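Lectin 2 (Agrocybe aegerita, PDB 4TQM) binds N-acetylglucosamine at several sites around a seven-bladed beta-propeller and, as a fungal lectin, probably recognises glycans that carry this sugar. Local coordinates at residues A304-A309 with K321-D326; L267-F272 with G296-F301; A288-N293 with G349-I354. The protein carries 1 engineered substitution. One frame throughout, in Å; residues are numbered along the deposited sequence.

Contact 1: A304-A309 with K321-D326; sequences AGVYVA and KLVLKD. With NAG (2-acetamido-2-deoxy-beta-D-glucopyranose), chain G.
Val306 and Leu324 meet at a classic beta bulge in the outer hairpin of a propeller blade. Val306 N donates to Leu324 O (2.8 Å), while Val306 O accepts from both Val323 N (2.7 Å) and Leu324 N, so that two consecutive NH groups grip one carbonyl; the first lies nearly along the C=O axis, the second in the carbonyl plane on a lone pair. Beyond the bulge, Val308 and Lys321 exchange a reciprocal pair of backbone bonds. Leu322 lies against the Tyr307 ring. Leu322 CB rests 3.9 Å from Tyr307 CE1; with CG anti to the backbone N (chi1 178°), the leucine side chain then crosses the tyrosine at a slant, and CD1 comes over one ring face, 4.2 Å from the centroid, in a CH-pi contact displaced toward the rim. Leu322 CD1 also touches Val306 O at 3.5 Å. The valines pack apart from this ring: Val323 CG2 lies 3.8 Å from Val308 CG2. It also meets Val306 CG1. Past the strand, Lys325 centres an inverse gamma turn. The Asp326 carboxylate takes two hydroxyls of N-acetylglucosamine, Asp326 OD1 from O3 (2.7 Å) and OD2 from O4. Trp333, Gln331 and Glu358 complete this site. Strand 321-324 forms the outer edge of the four-stranded sheet, while strand 306-309 is flanked on its inner side by strand 297-301, where Val299 and Phe301 pack on Val306.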
loop_
_atom_site.group_PDB
_atom_site.type_symbol
_atom_site.label_atom_id
_atom_site.label_comp_id
_atom_site.label_asym_id
_atom_site.label_seq_id
_atom_site.Cartn_x
_atom_site.Cartn_y
_atom_site.Cartn_z
ATOM N N ALA A 304 17.412 16.132 4.111
ATOM C CA ALA A 304 17.101 17.558 4.103
ATOM C C ALA A 304 15.642 17.854 3.763
ATOM O O ALA A 304 15.210 19.007 3.815
ATOM C CB ALA A 304 18.025 18.292 3.142
ATOM N N GLY A 305 14.888 16.817 3.415
ATOM C CA GLY A 305 13.491 16.988 3.070
ATOM C C GLY A 305 13.044 16.121 1.910
ATOM O O GLY A 305 13.556 15.022 1.703
ATOM N N VAL A 306 12.084 16.633 1.147
ATOM C CA VAL A 306 11.466 15.894 0.059
ATOM C C VAL A 306 12.151 16.151 -1.278
ATOM O O VAL A 306 12.232 17.305 -1.749
ATOM C CB VAL A 306 9.971 16.234 -0.062
ATOM C CG1 VAL A 306 9.305 15.344 -1.099
ATOM C CG2 VAL A 306 9.290 16.081 1.288
ATOM N N TYR A 307 12.631 15.053 -1.865
ATOM C CA TYR A 307 13.261 15.025 -3.182
ATOM C C TYR A 307 12.331 14.344 -4.175
ATOM O O TYR A 307 11.644 13.378 -3.837
ATOM C CB TYR A 307 14.568 14.233 -3.140
ATOM C CG TYR A 307 15.678 14.866 -2.338
ATOM C CD1 TYR A 307 16.696 15.576 -2.963
ATOM C CD2 TYR A 307 15.719 14.740 -0.956
ATOM C CE1 TYR A 307 17.717 16.152 -2.231
ATOM C CE2 TYR A 307 16.733 15.311 -0.216
ATOM C CZ TYR A 307 17.728 16.017 -0.856
ATOM O OH TYR A 307 18.738 16.585 -0.116
ATOM N N VAL A 308 12.328 14.832 -5.408
ATOM C CA VAL A 308 11.453 14.282 -6.432
ATOM C C VAL A 308 12.179 14.108 -7.762
ATOM O O VAL A 308 12.940 14.980 -8.183
ATOM C CB VAL A 308 10.213 15.180 -6.634
ATOM C CG1 VAL A 308 9.531 14.867 -7.945
ATOM C CG2 VAL A 308 9.246 15.025 -5.464
ATOM N N ALA A 309 11.954 12.967 -8.409
ATOM C CA ALA A 309 12.367 12.782 -9.790
ATOM C C ALA A 309 11.131 12.569 -10.665
ATOM O O ALA A 309 10.381 11.601 -10.476
ATOM C CB ALA A 309 13.333 11.611 -9.913
ATOM N N LYS A 321 15.680 16.173 -7.389
ATOM C CA LYS A 321 15.971 17.492 -6.841
ATOM C C LYS A 321 15.158 17.729 -5.575
ATOM O O LYS A 321 14.060 17.192 -5.423
ATOM C CB LYS A 321 15.651 18.577 -7.872
ATOM C CG LYS A 321 14.171 18.708 -8.173
ATOM C CD LYS A 321 13.905 19.562 -9.400
ATOM C CE LYS A 321 12.415 19.605 -9.695
ATOM N NZ LYS A 321 11.808 18.246 -9.593
ATOM N N LEU A 322 15.705 18.529 -4.666
ATOM C CA LEU A 322 15.002 18.883 -3.442
ATOM C C LEU A 322 13.819 19.778 -3.782
ATOM O O LEU A 322 13.990 20.830 -4.398
ATOM C CB LEU A 322 15.948 19.600 -2.476
ATOM C CG LEU A 322 15.380 20.106 -1.148
ATOM C CD1 LEU A 322 14.906 18.953 -0.278
ATOM C CD2 LEU A 322 16.418 20.939 -0.412
ATOM N N VAL A 323 12.617 19.357 -3.396
ATOM C CA VAL A 323 11.429 20.156 -3.667
ATOM C C VAL A 323 10.791 20.692 -2.392
ATOM O O VAL A 323 10.002 21.640 -2.447
ATOM C CB VAL A 323 10.363 19.387 -4.482
ATOM C CG1 VAL A 323 10.980 18.789 -5.742
ATOM C CG2 VAL A 323 9.706 18.311 -3.628
ATOM N N LEU A 324 11.112 20.096 -1.245
ATOM C CA LEU A 324 10.560 20.637 0.002
ATOM C C LEU A 324 11.492 20.519 1.204
ATOM O O LEU A 324 12.038 19.457 1.470
ATOM C CB LEU A 324 9.198 20.007 0.315
ATOM C CG LEU A 324 8.473 20.495 1.572
ATOM C CD1 LEU A 324 8.278 22.000 1.545
ATOM C CD2 LEU A 324 7.134 19.793 1.721
ATOM N N LYS A 325 11.674 21.614 1.937
ATOM C CA LYS A 325 12.529 21.577 3.122
ATOM C C LYS A 325 11.748 21.191 4.375
ATOM O O LYS A 325 11.740 21.921 5.371
ATOM C CB LYS A 325 13.264 22.905 3.314
ATOM C CG LYS A 325 14.338 23.154 2.265
ATOM C CD LYS A 325 15.128 24.419 2.551
ATOM C CE LYS A 325 16.245 24.604 1.531
ATOM N NZ LYS A 325 17.073 25.810 1.811
ATOM N N ASP A 326 11.096 20.034 4.310
ATOM C CA ASP A 326 10.345 19.496 5.438
ATOM C C ASP A 326 10.070 18.010 5.215
ATOM O O ASP A 326 10.370 17.473 4.146
ATOM C CB ASP A 326 9.038 20.264 5.635
ATOM C CG ASP A 326 8.584 20.279 7.080
ATOM O OD1 ASP A 326 8.929 19.338 7.826
ATOM O OD2 ASP A 326 7.883 21.234 7.474
HETATM C C1 NAG G . 8.204 19.492 13.800
HETATM C C2 NAG G . 7.767 18.743 12.548
HETATM C C3 NAG G . 8.161 19.540 11.310
HETATM C C4 NAG G . 7.601 20.954 11.414
HETATM C C5 NAG G . 7.953 21.593 12.754
HETATM C C6 NAG G . 7.275 22.954 12.904
HETATM C C7 NAG G . 7.590 16.369 12.920
HETATM C C8 NAG G . 8.279 15.038 12.995
HETATM N N2 NAG G . 8.327 17.406 12.532
HETATM O O3 NAG G . 7.654 18.916 10.152
HETATM O O4 NAG G . 8.125 21.746 10.372
HETATM O O5 NAG G . 7.576 20.756 13.831
HETATM O O6 NAG G . 5.880 22.818 12.744
HETATM O O7 NAG G . 6.399 16.474 13.214
HETATM O O HOH W 1 12.874 15.923 -11.256
#

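Contact 2: L267-F272 with G296-F301; sequences LVINDF and GDVVGF. With NAG (2-acetamido-2-deoxy-beta-D-glucopyranose), chain F.
Behind a sugar site of the beta-propeller, where two blades adjoin, Phe272 and Ile269 pack on strand 297-301 through Val298. No hydrogen bond crosses between the segments. Val298 CG1 stands over one face of the Phe272 ring, 3.7 Å from its centroid and 19° off the normal, a CH-pi contact offset toward CE2 and CD2. The two valine methyls have separate partners: a chi1 of 177° swings CG1 opposite the backbone N and over the ring, whereas Val298 CG2 meets Ile269 CD1 tip to tip at 3.6 Å. Farther along, Phe272 CE1 comes to 3.6 Å from Gly300 N. Just before the phenylalanine, Asp271 binds the sugar: Asp271 OD1 accepts from O3 of N-acetylglucosamine (2.6 Å) and OD2 from O4 (2.8 Å). Phe272 N also donates to Asp271 OD1, on the anti side, and so helps to fix the carboxylate's rotation. Lys276, Trp278 and Asn303 contribute further bonds to the sugar. Strand 266-269 is the outermost of its blade, with a classic bulge opposite Cys251 of strand 251-254, whereas strand 297-301 is an inner strand of the next blade, paired with strand 306-309, on which Phe272 and Ile269 also rest.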
loop_
_atom_site.group_PDB
_atom_site.type_symbol
_atom_site.label_atom_id
_atom_site.label_comp_id
_atom_site.label_asym_id
_atom_site.label_seq_id
_atom_site.Cartn_x
_atom_site.Cartn_y
_atom_site.Cartn_z
ATOM N N LEU A 267 19.076 1.658 -15.402
ATOM C CA LEU A 267 19.270 2.691 -14.388
ATOM C C LEU A 267 18.752 4.030 -14.910
ATOM O O LEU A 267 19.324 4.604 -15.838
ATOM C CB LEU A 267 20.750 2.805 -14.016
ATOM C CG LEU A 267 21.128 3.803 -12.918
ATOM C CD1 LEU A 267 20.451 3.440 -11.609
ATOM C CD2 LEU A 267 22.633 3.853 -12.735
ATOM N N VAL A 268 17.671 4.523 -14.310
ATOM C CA VAL A 268 16.988 5.707 -14.825
ATOM C C VAL A 268 17.198 6.958 -13.971
ATOM O O VAL A 268 17.054 8.083 -14.458
ATOM C CB VAL A 268 15.478 5.452 -14.967
ATOM C CG1 VAL A 268 15.223 4.372 -16.004
ATOM C CG2 VAL A 268 14.882 5.060 -13.623
ATOM N N ILE A 269 17.520 6.758 -12.696
ATOM C CA ILE A 269 17.771 7.862 -11.776
ATOM C C ILE A 269 19.012 7.560 -10.957
ATOM O O ILE A 269 19.096 6.508 -10.320
ATOM C CB ILE A 269 16.599 8.062 -10.800
ATOM C CG1 ILE A 269 15.310 8.357 -11.564
ATOM C CG2 ILE A 269 16.909 9.182 -9.815
ATOM C CD1 ILE A 269 14.059 8.160 -10.747
ATOM N N ASN A 270 19.975 8.478 -10.965
ATOM C CA ASN A 270 21.201 8.285 -10.199
ATOM C C ASN A 270 21.067 8.810 -8.774
ATOM O O ASN A 270 21.910 9.571 -8.301
ATOM C CB ASN A 270 22.387 8.938 -10.907
ATOM C CG ASN A 270 22.603 8.388 -12.302
ATOM O OD1 ASN A 270 23.193 7.322 -12.476
ATOM N ND2 ASN A 270 22.120 9.112 -13.306
ATOM N N ASP A 271 20.002 8.393 -8.098
ATOM C CA ASP A 271 19.728 8.851 -6.742
ATOM C C ASP A 271 18.706 7.935 -6.073
ATOM O O ASP A 271 18.271 6.945 -6.667
ATOM C CB ASP A 271 19.211 10.290 -6.766
ATOM C CG ASP A 271 19.675 11.100 -5.569
ATOM O OD1 ASP A 271 19.778 10.530 -4.461
ATOM O OD2 ASP A 271 19.936 12.312 -5.739
ATOM N N PHE A 272 18.340 8.279 -4.837
ATOM C CA PHE A 272 17.383 7.518 -4.023
ATOM C C PHE A 272 17.900 6.153 -3.562
ATOM O O PHE A 272 17.132 5.340 -3.048
ATOM C CB PHE A 272 16.033 7.347 -4.735
ATOM C CG PHE A 272 15.305 8.634 -4.986
ATOM C CD1 PHE A 272 14.740 9.344 -3.937
ATOM C CD2 PHE A 272 15.161 9.123 -6.275
ATOM C CE1 PHE A 272 14.057 10.528 -4.169
ATOM C CE2 PHE A 272 14.476 10.302 -6.513
ATOM C CZ PHE A 272 13.926 11.007 -5.458
ATOM N N GLY A 296 3.760 7.473 -12.890
ATOM C CA GLY A 296 4.317 7.540 -11.551
ATOM C C GLY A 296 5.670 8.223 -11.495
ATOM O O GLY A 296 6.578 7.899 -12.267
ATOM N N ASP A 297 5.799 9.175 -10.577
ATOM C CA ASP A 297 7.057 9.869 -10.350
ATOM C C ASP A 297 7.693 9.332 -9.071
ATOM O O ASP A 297 7.006 8.741 -8.238
ATOM C CB ASP A 297 6.814 11.375 -10.235
ATOM C CG ASP A 297 6.005 11.926 -11.398
ATOM O OD1 ASP A 297 6.561 12.036 -12.510
ATOM O OD2 ASP A 297 4.813 12.250 -11.202
ATOM N N VAL A 298 8.998 9.524 -8.911
ATOM C CA VAL A 298 9.674 9.013 -7.718
ATOM C C VAL A 298 9.758 10.078 -6.634
ATOM O O VAL A 298 10.263 11.176 -6.866
ATOM C CB VAL A 298 11.084 8.472 -8.039
ATOM C CG1 VAL A 298 11.775 8.016 -6.770
ATOM C CG2 VAL A 298 10.994 7.328 -9.038
ATOM N N VAL A 299 9.254 9.751 -5.448
ATOM C CA VAL A 299 9.238 10.689 -4.336
ATOM C C VAL A 299 9.987 10.106 -3.151
ATOM O O VAL A 299 9.756 8.966 -2.768
ATOM C CB VAL A 299 7.799 11.018 -3.897
ATOM C CG1 VAL A 299 7.813 11.953 -2.699
ATOM C CG2 VAL A 299 7.026 11.624 -5.051
ATOM N N GLY A 300 10.882 10.888 -2.562
ATOM C CA GLY A 300 11.668 10.388 -1.455
ATOM C C GLY A 300 11.782 11.371 -0.316
ATOM O O GLY A 300 12.010 12.563 -0.525
ATOM N N PHE A 301 11.621 10.867 0.901
ATOM C CA PHE A 301 11.797 11.687 2.088
ATOM C C PHE A 301 13.212 11.503 2.622
ATOM O O PHE A 301 13.478 10.606 3.423
ATOM C CB PHE A 301 10.742 11.333 3.136
ATOM C CG PHE A 301 9.332 11.612 2.684
ATOM C CD1 PHE A 301 8.765 12.862 2.877
ATOM C CD2 PHE A 301 8.581 10.633 2.051
ATOM C CE1 PHE A 301 7.472 13.128 2.456
ATOM C CE2 PHE A 301 7.289 10.891 1.629
ATOM C CZ PHE A 301 6.735 12.140 1.833
HETATM C C1 NAG F . 21.862 13.951 0.195
HETATM C C2 NAG F . 20.732 13.074 -0.336
HETATM C C3 NAG F . 20.980 12.706 -1.793
HETATM C C4 NAG F . 21.198 13.976 -2.606
HETATM C C5 NAG F . 22.274 14.854 -1.972
HETATM C C6 NAG F . 22.372 16.173 -2.732
HETATM C C7 NAG F . 19.525 11.788 1.315
HETATM C C8 NAG F . 19.257 10.435 1.901
HETATM N N2 NAG F . 20.561 11.889 0.484
HETATM O O3 NAG F . 19.867 12.002 -2.298
HETATM O O4 NAG F . 21.571 13.655 -3.930
HETATM O O5 NAG F . 21.989 15.109 -0.608
HETATM O O6 NAG F . 23.400 16.965 -2.187
HETATM O O7 NAG F . 18.807 12.746 1.604
#

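Contact 3: A288-N293 with G349-I354; sequences ADLTGN and GCADII
Gly349 and Cys350 run beside the turn 289-292, joining equivalent loops of two successive blades of the beta-propeller. Gly349 O comes to 3.2 Å from Gly292 CA in a CA-H...O contact. A water bridges the same carbonyl to Asp289 OD2, donating to both. Cys350 follows, its CB 3.5 Å from Leu290 O and its SG close to the Thr291 carbonyl, 3.5 Å from Thr291 C. Ala351 makes the single direct hydrogen bond between the segments, a nearly straight one from its N to Asp289 O (2.8 Å, 169° at the hydrogen). Ala351 CB is flanked by two side chains, Ala288 CB at 3.8 Å and Leu290 CD2 at 3.7 Å. Asp352 turns away from the loop 288-293, and the Asp352 carboxylate accepts from Leu345 N and Asn366 N. Opposite this run, the turn is held by Asp289, whose extended first torsion (chi1 -178°) directs the carboxylate back over the loop as an Asx turn; Asp289 OD1 accepts from Thr291 N at 3.2 Å and from Gly292 N at 3.0 Å, both arriving from above the same face of the carboxylate.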
loop_
_atom_site.group_PDB
_atom_site.type_symbol
_atom_site.label_atom_id
_atom_site.label_comp_id
_atom_site.label_asym_id
_atom_site.label_seq_id
_atom_site.Cartn_x
_atom_site.Cartn_y
_atom_site.Cartn_z
ATOM N N ALA A 288 4.453 7.951 -6.893
ATOM C CA ALA A 288 3.161 8.624 -7.000
ATOM C C ALA A 288 3.112 9.548 -8.210
ATOM O O ALA A 288 4.149 9.991 -8.710
ATOM C CB ALA A 288 2.847 9.394 -5.724
ATOM N N ASP A 289 1.900 9.828 -8.678
ATOM C CA ASP A 289 1.697 10.691 -9.836
ATOM C C ASP A 289 1.610 12.148 -9.388
ATOM O O ASP A 289 0.602 12.576 -8.817
ATOM C CB ASP A 289 0.426 10.274 -10.582
ATOM C CG ASP A 289 0.169 11.105 -11.825
ATOM O OD1 ASP A 289 1.058 11.882 -12.231
ATOM O OD2 ASP A 289 -0.929 10.969 -12.405
ATOM N N LEU A 290 2.669 12.906 -9.651
ATOM C CA LEU A 290 2.743 14.291 -9.199
ATOM C C LEU A 290 2.266 15.307 -10.237
ATOM O O LEU A 290 2.236 16.507 -9.957
ATOM C CB LEU A 290 4.171 14.633 -8.772
ATOM C CG LEU A 290 4.698 13.961 -7.505
ATOM C CD1 LEU A 290 6.114 14.409 -7.238
ATOM C CD2 LEU A 290 3.815 14.285 -6.321
ATOM N N THR A 291 1.895 14.835 -11.425
ATOM C CA THR A 291 1.546 15.738 -12.521
ATOM C C THR A 291 0.178 15.468 -13.141
ATOM O O THR A 291 -0.275 16.223 -14.004
ATOM C CB THR A 291 2.594 15.683 -13.649
ATOM O OG1 THR A 291 2.703 14.339 -14.132
ATOM C CG2 THR A 291 3.949 16.152 -13.144
ATOM N N GLY A 292 -0.471 14.391 -12.715
ATOM C CA GLY A 292 -1.798 14.065 -13.203
ATOM C C GLY A 292 -1.844 13.560 -14.633
ATOM O O GLY A 292 -2.863 13.702 -15.310
ATOM N N ASN A 293 -0.750 12.965 -15.101
ATOM C CA ASN A 293 -0.720 12.424 -16.458
ATOM C C ASN A 293 -0.872 10.906 -16.507
ATOM O O ASN A 293 -0.897 10.309 -17.586
ATOM C CB ASN A 293 0.542 12.870 -17.209
ATOM C CG ASN A 293 1.824 12.421 -16.528
ATOM O OD1 ASN A 293 1.801 11.656 -15.564
ATOM N ND2 ASN A 293 2.955 12.896 -17.038
ATOM N N GLY A 349 -5.458 15.151 -9.311
ATOM C CA GLY A 349 -4.656 14.082 -9.879
ATOM C C GLY A 349 -3.168 14.233 -9.620
ATOM O O GLY A 349 -2.362 13.413 -10.072
ATOM N N CYS A 350 -2.803 15.283 -8.891
ATOM C CA CYS A 350 -1.405 15.545 -8.575
ATOM C C CYS A 350 -1.160 15.301 -7.094
ATOM O O CYS A 350 -1.637 16.059 -6.245
ATOM C CB CYS A 350 -1.034 16.980 -8.950
ATOM S SG CYS A 350 -1.328 17.384 -10.689
ATOM N N ALA A 351 -0.417 14.238 -6.792
ATOM C CA ALA A 351 -0.229 13.776 -5.415
ATOM C C ALA A 351 0.305 14.853 -4.477
ATOM O O ALA A 351 1.258 15.564 -4.802
ATOM C CB ALA A 351 0.677 12.550 -5.383
ATOM N N ASP A 352 -0.325 14.969 -3.313
ATOM C CA ASP A 352 0.124 15.894 -2.286
ATOM C C ASP A 352 0.847 15.117 -1.192
ATOM O O ASP A 352 0.892 13.886 -1.226
ATOM C CB ASP A 352 -1.067 16.656 -1.708
ATOM C CG ASP A 352 -1.931 17.272 -2.786
ATOM O OD1 ASP A 352 -1.519 18.305 -3.359
ATOM O OD2 ASP A 352 -3.012 16.716 -3.077
ATOM N N ILE A 353 1.421 15.833 -0.232
ATOM C CA ILE A 353 2.156 15.187 0.848
ATOM C C ILE A 353 1.448 15.372 2.187
ATOM O O ILE A 353 1.056 16.485 2.537
ATOM C CB ILE A 353 3.589 15.741 0.956
ATOM C CG1 ILE A 353 4.353 15.501 -0.349
ATOM C CG2 ILE A 353 4.324 15.108 2.129
ATOM C CD1 ILE A 353 5.702 16.188 -0.397
ATOM N N ILE A 354 1.275 14.282 2.929
ATOM C CA ILE A 354 0.710 14.385 4.271
ATOM C C ILE A 354 1.509 13.566 5.280
ATOM O O ILE A 354 1.737 12.371 5.090
ATOM C CB ILE A 354 -0.797 14.011 4.309
ATOM C CG1 ILE A 354 -1.334 14.085 5.741
ATOM C CG2 ILE A 354 -1.033 12.633 3.701
ATOM C CD1 ILE A 354 -2.842 13.917 5.839
HETATM O O HOH W 2 -3.253 11.420 -11.546
#

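Following the chain, contact 2 comes first: strand 266-269 and the loop after it rest on strand 297-301, closing a loop of 23 residues that spans the junction between two blades. Contact 3 opens within this loop, at 288-293, and closes only at 349-354, so the two cross, and three successive blades are tied together. Contact 1, the outer hairpin of the middle blade, begins after contact 2 has closed and lies wholly between the two segments of contact 3. Strand 297-301 links contacts 1 and 2 through backbone pairing with 306-309. Leu290 packs on Val308 within the middle blade, whereas Ile353 reaches Val306 from the next.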